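Local structure of endoribonuclease PemK (Escherichia coli, 1M1F) at residues A[1-5]-A[26-31]; A[43-47]-A[68-74]; A[54-59]-A[100-104]. The protein acts as the toxin of a plasmid-borne toxin-antitoxin system, probably as an endoribonuclease, killing daughter cells that lose the plasmid unless its antitoxin PemI neutralises it. All blocks are in the same frame, centred on the assembly; numbering follows the deposited sequence.

Contact 1 (A[1-5]-A[26-31]); sequences MERGE and LIVTPA
Leu-26 meets Gly-4 and Glu-5 where the N-terminal segment, folded as a type II beta turn from Glu-2 to Glu-5, leads into strand 5-10 beside the end of strand 22-27, in the SH3-like barrel of the PemK/MazF toxins. Leu-26 CD1 lies 3.5 Å from Gly-4 O, and the Leu-26 side chain also packs on Met-98 and Val-101 of helix 95-106. Ile-27 makes both backbone bonds across the segments: its N donates to Glu-5 O, and Ile-27 O receives Gly-4 N at 2.9 Å, with an N-H...O angle of 174°. The positive phi of Gly-4 suits glycine. The CB and CG2 of Ile-27 sit against Glu-2 O, the first carbonyl of the turn. Beyond the strand, Val-28 offers its carbonyl to Arg-3: Arg-3 NE donates to Val-28 O at 2.7 Å, almost straight (169°), and the oxygen lies in the guanidinium plane; NH2 adds a weak second bond. Arg-3 CG is anti to N and the chain bends at chi3 (-74°), which turns the guanidinium back to this carbonyl. Its NH1 reaches Thr-110 O of the second subunit, tying the contact to the dimer interface. Pro-30, the N-cap of helix 31-37, sets its CD 3.8 Å from Arg-3 NH2. At Ala-31, a water accepts from Ala-31 N and Arg-3 N and donates to Glu-2 OE1, while Ala-31 CB lies 3.5 Å from Glu-2 OE2.

Contact 2 (A[43-47]-A[68-74]); sequences VPVTS and TTGVVRC
Two neighbouring antiparallel strands of the SH3-like barrel, 41-46 and 71-79, pair here through Pro-44, Thr-46, Val-71 and Arg-73; the short segments 43-46 and 71-73 run at 144° with axes 4.7 Å apart. Thr-46 and Val-71 form a hydrogen-bonded pair, with Val-71 N to Thr-46 O at 2.8 Å and Thr-46 N to Val-71 O at 3.0 Å. Two residues on, Arg-73 N donates to Pro-44 O, bracketing the non-hydrogen-bonded pair Val-45 and Val-72. Gly-70 CA makes a CA-H...O contact of 3.2 Å with Thr-46 O. On the face of Val-45 and Val-72, the side chains of Val-43 and Val-72 cross at about a right angle, and Val-43 CG2 meets Val-72 CG1 at 3.4 Å, tighter than usual van der Waals contact. Val-101 of helix 95-106 packs on both. On the face of Thr-46 and Val-71, Arg-73 CG, anti to its carbonyl carbon (chi1 -69°), lies beside Thr-46 OG1; bends at chi2 and chi3 then direct the guanidinium, whose NH2 forms a salt bridge with Asp-75. A water links the two side chains, lying in the guanidinium plane: it accepts from Arg-73 NH1 at 2.9 Å and lies 2.7 Å from Thr-46 OG1.

Contact 3 (A[54-59]-A[100-104]); sequences TAGFAV and EVLGR
Arg-104 reaches across from its helix to Gly-56 and grips a single backbone oxygen side-on with two nitrogens. Arg-104 NE donates to Gly-56 O at 2.7 Å with an N-H...O angle of 152°, and Arg-104 NH2 donates to Gly-56 O at 3.0 Å, along a more bent path. The oxygen lies close to the guanidinium plane, at its edge. Relative to the carbonyl plane the two donors differ: NH2 is in that plane, on a lone pair, whereas NE is tilted 33° out of it. A bend at chi2 (-28°) carries the Arg-104 chain over to the turn, and Arg-104 CG passes 4.0 Å from Val-59 CG2 on the way.

Gly-56 belongs to the type II' beta turn from Ala-55 to Ala-58, which leads into strand 58-60 at one side of the SH3-like sheet; the contact thus fastens helix 95-106 to that turn and its strand. The positive phi of Gly-56 suits glycine at this position. Next in the turn, Phe-57 presents a ring edge to the helix: Arg-104 O is near the ring plane, 3.9 Å from Phe-57 CE1. That ring also meets Phe-33 of the second subunit nearly perpendicularly, placing the turn at the dimer interface.

Glu-100 lies one helical turn before Arg-104 and holds its other flank, with a salt bridge of 3.4 Å from Glu-100 OE1 to Arg-104 NH1. Its extended chain passes Val-59, while Thr-54 approaches Glu-100 from the opposite direction, and Thr-54 CG2 also lies 3.3 Å from Arg-104 NH2. A water bridges Thr-54 OG1, itself bonded to Ser-60 N, to Glu-100 OE2, to which it donates at 2.7 Å.

Overall arrangement
All three contacts reach one antiparallel sheet; helix 95-106 supplies one segment of contact 3 and packs on contacts 1 and 2. Along the chain, contact 1 closes before the other two open, whereas contacts 2 and 3 cross, their segments alternating. Contacts 2 and 3 are the nearer pair, with centres about 10 Å apart; strands 58-60 and 71-79 adjoin, and Val-72 and Cys-74 probably hydrogen-bond to Val-59 and Phe-57. The centre of contact 1 lies about 15 Å from that of contact 2 and about 16 Å from that of contact 3, but strands 22-27 and 41-46 are neighbours, and Leu-26 packs on Val-101. Contacts 1 and 3 also touch the second subunit, so core and homodimer interface share connected elements.

Contact 1 (A[1-5]-A[26-31])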
ATOM      1  N   MET A   1      10.915  13.201  -6.088  1.00 17.68           N
ATOM      2  CA  MET A   1      11.215  11.770  -5.808  1.00 17.21           C
ATOM      3  C   MET A   1      10.591  10.882  -6.870  1.00 16.31           C
ATOM      4  O   MET A   1       9.403  10.985  -7.178  1.00 16.37           O
ATOM      5  CB  MET A   1      10.776  11.378  -4.399  1.00 17.64           C
ATOM      6  CG  MET A   1       9.310  11.117  -4.184  1.00 18.01           C
ATOM      7  SD  MET A   1       9.063   9.917  -2.850  1.00 15.91           S
ATOM      8  CE  MET A   1       9.199  11.173  -1.508  1.00 13.21           C
ATOM      9  N   GLU A   2      11.440  10.061  -7.474  1.00 15.40           N
ATOM     10  CA  GLU A   2      11.057   9.167  -8.549  1.00 14.08           C
ATOM     11  C   GLU A   2      10.738   7.713  -8.156  1.00 11.89           C
ATOM     12  O   GLU A   2      11.290   7.139  -7.212  1.00 10.64           O
ATOM     13  CB  GLU A   2      12.209   9.088  -9.570  1.00 14.87           C
ATOM     14  CG  GLU A   2      12.788  10.398 -10.100  1.00 17.61           C
ATOM     15  CD  GLU A   2      11.841  11.157 -11.005  1.00 20.22           C
ATOM     16  OE1 GLU A   2      11.209  10.525 -11.877  1.00 21.87           O
ATOM     17  OE2 GLU A   2      11.745  12.398 -10.849  1.00 22.84           O
ATOM     18  N   ARG A   3       9.846   7.117  -8.936  1.00 10.05           N
ATOM     19  CA  ARG A   3       9.650   5.689  -8.899  1.00  9.21           C
ATOM     20  C   ARG A   3      11.023   5.048  -9.081  1.00  8.88           C
ATOM     21  O   ARG A   3      11.828   5.495  -9.906  1.00 10.06           O
ATOM     22  CB  ARG A   3       8.762   5.268 -10.061  1.00  9.11           C
ATOM     23  CG  ARG A   3       8.759   3.779 -10.315  1.00  9.63           C
ATOM     24  CD  ARG A   3       7.889   3.386 -11.487  1.00  9.76           C
ATOM     25  NE  ARG A   3       6.481   3.488 -11.131  1.00  9.79           N
ATOM     26  CZ  ARG A   3       5.505   3.717 -11.987  1.00  9.63           C
ATOM     27  NH1 ARG A   3       5.773   3.854 -13.276  1.00 10.43           N
ATOM     28  NH2 ARG A   3       4.256   3.810 -11.550  1.00  9.70           N
ATOM     29  N   GLY A   4      11.281   3.982  -8.333  1.00  8.27           N
ATOM     30  CA  GLY A   4      12.530   3.249  -8.461  1.00  8.16           C
ATOM     31  C   GLY A   4      13.639   3.669  -7.511  1.00  7.68           C
ATOM     32  O   GLY A   4      14.695   3.030  -7.464  1.00  8.17           O
ATOM     33  N   GLU A   5      13.419   4.734  -6.754  1.00  7.14           N
ATOM     34  CA  GLU A   5      14.380   5.137  -5.739  1.00  7.18           C
ATOM     35  C   GLU A   5      14.203   4.305  -4.485  1.00  6.69           C
ATOM     36  O   GLU A   5      13.087   3.951  -4.103  1.00  7.06           O
ATOM     37  CB  GLU A   5      14.230   6.611  -5.366  1.00  7.23           C
ATOM     38  CG  GLU A   5      14.598   7.557  -6.494  1.00  8.47           C
ATOM     39  CD  GLU A   5      14.299   9.014  -6.203  1.00 10.31           C
ATOM     40  OE1 GLU A   5      13.652   9.331  -5.195  1.00 11.02           O
ATOM     41  OE2 GLU A   5      14.720   9.861  -7.014  1.00 13.45           O
ATOM     42  N   LEU A  26      11.331   0.944  -1.374  1.00  6.14           N
ATOM     43  CA  LEU A  26      11.359   1.247  -2.800  1.00  5.74           C
ATOM     44  C   LEU A  26      10.118   2.026  -3.199  1.00  5.83           C
ATOM     45  O   LEU A  26       9.005   1.588  -2.921  1.00  5.51           O
ATOM     46  CB  LEU A  26      11.430  -0.058  -3.596  1.00  6.02           C
ATOM     47  CG  LEU A  26      11.439   0.042  -5.122  1.00  6.54           C
ATOM     48  CD1 LEU A  26      12.674   0.801  -5.593  1.00  8.29           C
ATOM     49  CD2 LEU A  26      11.379  -1.339  -5.743  1.00  7.68           C
ATOM     50  N   ILE A  27      10.296   3.168  -3.855  1.00  6.17           N
ATOM     51  CA  ILE A  27       9.164   3.990  -4.277  1.00  7.00           C
ATOM     52  C   ILE A  27       8.491   3.389  -5.503  1.00  6.79           C
ATOM     53  O   ILE A  27       9.128   3.116  -6.518  1.00  7.30           O
ATOM     54  CB  ILE A  27       9.612   5.453  -4.527  1.00  7.74           C
ATOM     55  CG1 ILE A  27      10.149   6.058  -3.213  1.00 10.84           C
ATOM     56  CG2 ILE A  27       8.451   6.286  -5.090  1.00  7.83           C
ATOM     57  CD1 ILE A  27      10.502   7.544  -3.243  1.00 12.51           C
ATOM     58  N   VAL A  28       7.187   3.175  -5.384  1.00  6.50           N
ATOM     59  CA  VAL A  28       6.354   2.589  -6.435  1.00  7.30           C
ATOM     60  C   VAL A  28       5.707   3.624  -7.353  1.00  6.80           C
ATOM     61  O   VAL A  28       5.566   3.397  -8.551  1.00  7.52           O
ATOM     62  CB  VAL A  28       5.219   1.748  -5.777  1.00  7.70           C
ATOM     63  CG1 VAL A  28       4.197   1.244  -6.792  1.00  8.25           C
ATOM     64  CG2 VAL A  28       5.817   0.587  -4.995  1.00  8.36           C
ATOM     65  N   THR A  29       5.289   4.747  -6.781  1.00  6.96           N
ATOM     66  CA  THR A  29       4.548   5.758  -7.523  1.00  7.28           C
ATOM     67  C   THR A  29       5.470   6.717  -8.260  1.00  7.89           C
ATOM     68  O   THR A  29       6.605   6.936  -7.841  1.00  8.32           O
ATOM     69  CB  THR A  29       3.632   6.532  -6.556  1.00  6.98           C
ATOM     70  OG1 THR A  29       4.278   6.653  -5.278  1.00  7.36           O
ATOM     71  CG2 THR A  29       2.353   5.757  -6.260  1.00  6.67           C
ATOM     72  N   PRO A  30       4.979   7.311  -9.347  1.00  8.96           N
ATOM     73  CA  PRO A  30       5.803   8.231 -10.144  1.00  9.91           C
ATOM     74  C   PRO A  30       5.961   9.603  -9.524  1.00  9.91           C
ATOM     75  O   PRO A  30       5.215  10.004  -8.637  1.00  9.26           O
ATOM     76  CB  PRO A  30       5.037   8.374 -11.455  1.00 11.07           C
ATOM     77  CG  PRO A  30       3.671   7.909 -11.195  1.00 11.13           C
ATOM     78  CD  PRO A  30       3.629   7.144  -9.908  1.00  9.19           C
ATOM     79  N   ALA A  31       6.934  10.341 -10.046  1.00 10.78           N
ATOM     80  CA  ALA A  31       7.262  11.673  -9.563  1.00 11.27           C
ATOM     81  C   ALA A  31       6.067  12.619  -9.417  1.00 10.82           C
ATOM     82  O   ALA A  31       5.941  13.284  -8.395  1.00 10.97           O
ATOM     83  CB  ALA A  31       8.301  12.296 -10.483  1.00 12.06           C
TER
HETATM   84  O   HOH W   1       8.337  14.025  -7.003  1.00 18.06           O
HETATM   85  O   HOH W   2       8.955   8.705 -11.328  1.00 13.61           O

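Contact 2 (A[43-47]-A[68-74])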
ATOM      1  N   VAL A  43       7.283  -0.022  -1.086  1.00  5.05           N
ATOM      2  CA  VAL A  43       7.337  -1.403  -0.605  1.00  5.24           C
ATOM      3  C   VAL A  43       8.668  -1.585   0.136  1.00  5.41           C
ATOM      4  O   VAL A  43       9.705  -1.054  -0.284  1.00  5.89           O
ATOM      5  CB  VAL A  43       7.158  -2.447  -1.720  1.00  5.14           C
ATOM      6  CG1 VAL A  43       5.698  -2.532  -2.121  1.00  5.95           C
ATOM      7  CG2 VAL A  43       8.039  -2.158  -2.929  1.00  5.14           C
ATOM      8  N   PRO A  44       8.656  -2.313   1.248  1.00  5.51           N
ATOM      9  CA  PRO A  44       9.864  -2.436   2.065  1.00  6.31           C
ATOM     10  C   PRO A  44      10.861  -3.476   1.585  1.00  6.27           C
ATOM     11  O   PRO A  44      10.498  -4.454   0.939  1.00  6.97           O
ATOM     12  CB  PRO A  44       9.307  -2.863   3.416  1.00  6.54           C
ATOM     13  CG  PRO A  44       8.088  -3.655   3.073  1.00  6.38           C
ATOM     14  CD  PRO A  44       7.523  -3.051   1.823  1.00  5.52           C
ATOM     15  N   VAL A  45      12.124  -3.247   1.931  1.00  6.40           N
ATOM     16  CA  VAL A  45      13.211  -4.180   1.660  1.00  7.09           C
ATOM     17  C   VAL A  45      13.596  -4.861   2.965  1.00  8.20           C
ATOM     18  O   VAL A  45      13.754  -4.190   3.994  1.00  9.36           O
ATOM     19  CB  VAL A  45      14.441  -3.444   1.113  1.00  7.10           C
ATOM     20  CG1 VAL A  45      15.621  -4.392   0.926  1.00  7.74           C
ATOM     21  CG2 VAL A  45      14.090  -2.750  -0.178  1.00  7.69           C
ATOM     22  N   THR A  46      13.723  -6.183   2.929  1.00  9.53           N
ATOM     23  CA  THR A  46      14.132  -6.973   4.090  1.00 11.79           C
ATOM     24  C   THR A  46      15.283  -7.877   3.701  1.00 13.41           C
ATOM     25  O   THR A  46      15.597  -8.028   2.529  1.00 11.53           O
ATOM     26  CB  THR A  46      12.992  -7.891   4.592  1.00 12.62           C
ATOM     27  OG1 THR A  46      12.646  -8.852   3.580  1.00 14.35           O
ATOM     28  CG2 THR A  46      11.725  -7.126   4.848  1.00 13.90           C
ATOM     29  N   SER A  47      15.903  -8.512   4.685  1.00 16.38           N
ATOM     30  CA  SER A  47      16.870  -9.542   4.359  1.00 18.73           C
ATOM     31  C   SER A  47      16.038 -10.800   4.098  1.00 19.70           C
ATOM     32  O   SER A  47      16.126 -11.422   3.038  1.00 22.00           O
ATOM     33  CB  SER A  47      17.841  -9.782   5.507  1.00 19.30           C
ATOM     34  OG  SER A  47      17.290 -10.702   6.431  1.00 22.48           O
ATOM     35  N   THR A  68      22.122  -1.508  -1.789  1.00 10.06           N
ATOM     36  CA  THR A  68      21.124  -2.128  -0.926  1.00 10.07           C
ATOM     37  C   THR A  68      21.009  -3.618  -1.182  1.00 10.16           C
ATOM     38  O   THR A  68      20.938  -4.038  -2.332  1.00 10.90           O
ATOM     39  CB  THR A  68      19.771  -1.458  -1.168  1.00  9.43           C
ATOM     40  OG1 THR A  68      19.846  -0.067  -0.823  1.00  9.77           O
ATOM     41  CG2 THR A  68      18.694  -2.016  -0.254  1.00  9.62           C
ATOM     42  N   THR A  69      20.986  -4.406  -0.110  1.00 10.90           N
ATOM     43  CA  THR A  69      20.876  -5.854  -0.220  1.00 11.48           C
ATOM     44  C   THR A  69      19.508  -6.341   0.231  1.00 10.53           C
ATOM     45  O   THR A  69      18.742  -5.602   0.864  1.00 11.32           O
ATOM     46  CB  THR A  69      21.952  -6.554   0.641  1.00 12.56           C
ATOM     47  OG1 THR A  69      21.849  -6.111   1.999  1.00 15.31           O
ATOM     48  CG2 THR A  69      23.359  -6.150   0.197  1.00 13.63           C
ATOM     49  N   GLY A  70      19.201  -7.593  -0.089  1.00  9.87           N
ATOM     50  CA  GLY A  70      17.978  -8.209   0.380  1.00  9.35           C
ATOM     51  C   GLY A  70      16.951  -8.431  -0.696  1.00  8.71           C
ATOM     52  O   GLY A  70      17.281  -8.657  -1.862  1.00  8.80           O
ATOM     53  N   VAL A  71      15.690  -8.397  -0.280  1.00  8.22           N
ATOM     54  CA  VAL A  71      14.579  -8.627  -1.188  1.00  8.01           C
ATOM     55  C   VAL A  71      13.528  -7.559  -0.985  1.00  7.36           C
ATOM     56  O   VAL A  71      13.349  -7.034   0.126  1.00  7.56           O
ATOM     57  CB  VAL A  71      13.928 -10.023  -0.970  1.00  8.49           C
ATOM     58  CG1 VAL A  71      14.932 -11.137  -1.242  1.00  9.54           C
ATOM     59  CG2 VAL A  71      13.357 -10.169   0.433  1.00 10.01           C
ATOM     60  N   VAL A  72      12.831  -7.244  -2.064  1.00  6.70           N
ATOM     61  CA  VAL A  72      11.726  -6.309  -2.012  1.00  6.45           C
ATOM     62  C   VAL A  72      10.456  -7.092  -1.703  1.00  6.70           C
ATOM     63  O   VAL A  72      10.118  -8.041  -2.412  1.00  7.47           O
ATOM     64  CB  VAL A  72      11.541  -5.586  -3.359  1.00  6.39           C
ATOM     65  CG1 VAL A  72      10.396  -4.572  -3.268  1.00  6.80           C
ATOM     66  CG2 VAL A  72      12.836  -4.928  -3.811  1.00  7.39           C
ATOM     67  N   ARG A  73       9.753  -6.691  -0.648  1.00  6.88           N
ATOM     68  CA  ARG A  73       8.530  -7.372  -0.235  1.00  7.59           C
ATOM     69  C   ARG A  73       7.336  -6.706  -0.904  1.00  7.16           C
ATOM     70  O   ARG A  73       6.725  -5.775  -0.356  1.00  7.46           O
ATOM     71  CB  ARG A  73       8.414  -7.362   1.288  1.00  8.47           C
ATOM     72  CG  ARG A  73       9.454  -8.247   1.966  1.00 12.30           C
ATOM     73  CD  ARG A  73       9.222  -9.739   1.752  1.00 15.76           C
ATOM     74  NE  ARG A  73       7.828 -10.121   2.007  1.00 18.42           N
ATOM     75  CZ  ARG A  73       7.408 -10.815   3.064  1.00 20.84           C
ATOM     76  NH1 ARG A  73       8.269 -11.236   3.983  1.00 22.24           N
ATOM     77  NH2 ARG A  73       6.117 -11.106   3.199  1.00 21.92           N
ATOM     78  N   CYS A  74       7.006  -7.191  -2.096  1.00  6.97           N
ATOM     79  CA  CYS A  74       5.985  -6.569  -2.927  1.00  7.74           C
ATOM     80  C   CYS A  74       4.585  -6.756  -2.381  1.00  7.66           C
ATOM     81  O   CYS A  74       3.651  -6.091  -2.823  1.00  9.67           O
ATOM     82  CB  CYS A  74       6.059  -7.102  -4.357  1.00  7.83           C
ATOM     83  SG  CYS A  74       7.645  -6.862  -5.177  1.00  9.95           S
TER
HETATM   84  O   HOH W   3      11.128 -11.018   4.033  1.00 24.04           O

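Contact 3 (A[54-59]-A[100-104])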
ATOM      1  N   THR A  54      14.548 -14.676  -6.059  1.00 13.31           N
ATOM      2  CA  THR A  54      13.191 -14.192  -6.188  1.00 11.67           C
ATOM      3  C   THR A  54      12.220 -15.354  -6.042  1.00 10.84           C
ATOM      4  O   THR A  54      12.418 -16.419  -6.629  1.00 10.94           O
ATOM      5  CB  THR A  54      13.024 -13.530  -7.547  1.00 11.29           C
ATOM      6  OG1 THR A  54      13.806 -12.331  -7.575  1.00 10.98           O
ATOM      7  CG2 THR A  54      11.590 -13.077  -7.764  1.00 11.96           C
ATOM      8  N   ALA A  55      11.177 -15.160  -5.252  1.00  9.67           N
ATOM      9  CA  ALA A  55      10.200 -16.207  -5.026  1.00  9.41           C
ATOM     10  C   ALA A  55       8.911 -15.552  -4.558  1.00  9.20           C
ATOM     11  O   ALA A  55       8.899 -14.822  -3.568  1.00  9.50           O
ATOM     12  CB  ALA A  55      10.715 -17.180  -3.994  1.00  9.54           C
ATOM     13  N   GLY A  56       7.827 -15.788  -5.279  1.00  9.16           N
ATOM     14  CA  GLY A  56       6.549 -15.204  -4.923  1.00  9.41           C
ATOM     15  C   GLY A  56       6.638 -13.692  -4.919  1.00  8.87           C
ATOM     16  O   GLY A  56       7.150 -13.103  -5.858  1.00  9.75           O
ATOM     17  N   PHE A  57       6.156 -13.054  -3.856  1.00  7.96           N
ATOM     18  CA  PHE A  57       6.167 -11.584  -3.768  1.00  7.71           C
ATOM     19  C   PHE A  57       7.526 -10.984  -3.425  1.00  7.72           C
ATOM     20  O   PHE A  57       7.681  -9.764  -3.434  1.00  8.42           O
ATOM     21  CB  PHE A  57       5.117 -11.102  -2.765  1.00  7.74           C
ATOM     22  CG  PHE A  57       3.702 -11.285  -3.246  1.00  7.49           C
ATOM     23  CD1 PHE A  57       3.191 -10.516  -4.273  1.00  8.79           C
ATOM     24  CD2 PHE A  57       2.884 -12.227  -2.663  1.00  7.74           C
ATOM     25  CE1 PHE A  57       1.897 -10.684  -4.701  1.00  9.49           C
ATOM     26  CE2 PHE A  57       1.589 -12.399  -3.098  1.00  8.83           C
ATOM     27  CZ  PHE A  57       1.101 -11.628  -4.111  1.00  9.40           C
ATOM     28  N   ALA A  58       8.511 -11.821  -3.133  1.00  7.85           N
ATOM     29  CA  ALA A  58       9.839 -11.346  -2.767  1.00  8.42           C
ATOM     30  C   ALA A  58      10.759 -11.286  -3.984  1.00  8.49           C
ATOM     31  O   ALA A  58      11.075 -12.311  -4.583  1.00 10.60           O
ATOM     32  CB  ALA A  58      10.425 -12.238  -1.700  1.00  8.98           C
ATOM     33  N   VAL A  59      11.173 -10.084  -4.362  1.00  7.60           N
ATOM     34  CA  VAL A  59      12.036  -9.878  -5.513  1.00  7.97           C
ATOM     35  C   VAL A  59      13.441  -9.562  -5.055  1.00  7.84           C
ATOM     36  O   VAL A  59      13.668  -8.595  -4.339  1.00  8.05           O
ATOM     37  CB  VAL A  59      11.502  -8.729  -6.383  1.00  8.38           C
ATOM     38  CG1 VAL A  59      12.477  -8.413  -7.498  1.00  9.05           C
ATOM     39  CG2 VAL A  59      10.132  -9.085  -6.941  1.00  8.73           C
ATOM     40  N   GLU A 100       9.811  -5.764 -12.425  1.00  8.21           N
ATOM     41  CA  GLU A 100       9.443  -7.012 -11.761  1.00  8.44           C
ATOM     42  C   GLU A 100       8.548  -6.718 -10.542  1.00  7.29           C
ATOM     43  O   GLU A 100       7.559  -7.422 -10.288  1.00  7.52           O
ATOM     44  CB  GLU A 100      10.687  -7.805 -11.344  1.00  9.21           C
ATOM     45  CG  GLU A 100      10.367  -9.264 -11.080  1.00 13.42           C
ATOM     46  CD  GLU A 100      11.576 -10.171 -11.024  1.00 17.14           C
ATOM     47  OE1 GLU A 100      11.351 -11.399 -10.932  1.00 21.80           O
ATOM     48  OE2 GLU A 100      12.718  -9.685 -11.090  1.00 18.21           O
ATOM     49  N   VAL A 101       8.896  -5.672  -9.789  1.00  6.66           N
ATOM     50  CA  VAL A 101       8.112  -5.241  -8.632  1.00  6.40           C
ATOM     51  C   VAL A 101       6.705  -4.795  -9.056  1.00  6.60           C
ATOM     52  O   VAL A 101       5.701  -5.199  -8.458  1.00  6.56           O
ATOM     53  CB  VAL A 101       8.873  -4.139  -7.869  1.00  6.46           C
ATOM     54  CG1 VAL A 101       8.007  -3.467  -6.821  1.00  7.07           C
ATOM     55  CG2 VAL A 101      10.102  -4.738  -7.222  1.00  6.62           C
ATOM     56  N   LEU A 102       6.623  -3.972 -10.091  1.00  6.54           N
ATOM     57  CA  LEU A 102       5.329  -3.541 -10.612  1.00  6.97           C
ATOM     58  C   LEU A 102       4.489  -4.744 -11.053  1.00  7.25           C
ATOM     59  O   LEU A 102       3.279  -4.770 -10.842  1.00  7.41           O
ATOM     60  CB  LEU A 102       5.499  -2.548 -11.760  1.00  7.44           C
ATOM     61  CG  LEU A 102       6.109  -1.195 -11.408  1.00  8.14           C
ATOM     62  CD1 LEU A 102       6.329  -0.427 -12.695  1.00  9.20           C
ATOM     63  CD2 LEU A 102       5.246  -0.391 -10.445  1.00  8.29           C
ATOM     64  N   GLY A 103       5.126  -5.735 -11.668  1.00  7.47           N
ATOM     65  CA  GLY A 103       4.438  -6.947 -12.071  1.00  7.63           C
ATOM     66  C   GLY A 103       3.818  -7.676 -10.894  1.00  7.65           C
ATOM     67  O   GLY A 103       2.685  -8.147 -10.979  1.00  8.26           O
ATOM     68  N   ARG A 104       4.556  -7.795  -9.795  1.00  7.94           N
ATOM     69  CA  ARG A 104       4.018  -8.460  -8.607  1.00  8.29           C
ATOM     70  C   ARG A 104       2.834  -7.665  -8.052  1.00  7.43           C
ATOM     71  O   ARG A 104       1.804  -8.236  -7.726  1.00  7.01           O
ATOM     72  CB  ARG A 104       5.066  -8.619  -7.497  1.00  9.12           C
ATOM     73  CG  ARG A 104       6.218  -9.597  -7.716  1.00 13.01           C
ATOM     74  CD  ARG A 104       5.949 -10.736  -8.591  1.00 15.88           C
ATOM     75  NE  ARG A 104       6.774 -11.884  -8.225  1.00 16.90           N
ATOM     76  CZ  ARG A 104       7.722 -12.416  -8.983  1.00 17.06           C
ATOM     77  NH1 ARG A 104       8.032 -11.896 -10.168  1.00 17.82           N
ATOM     78  NH2 ARG A 104       8.373 -13.479  -8.535  1.00 16.18           N
TER
HETATM   79  O   HOH W   4      14.437 -11.398  -9.966  1.00 16.29           O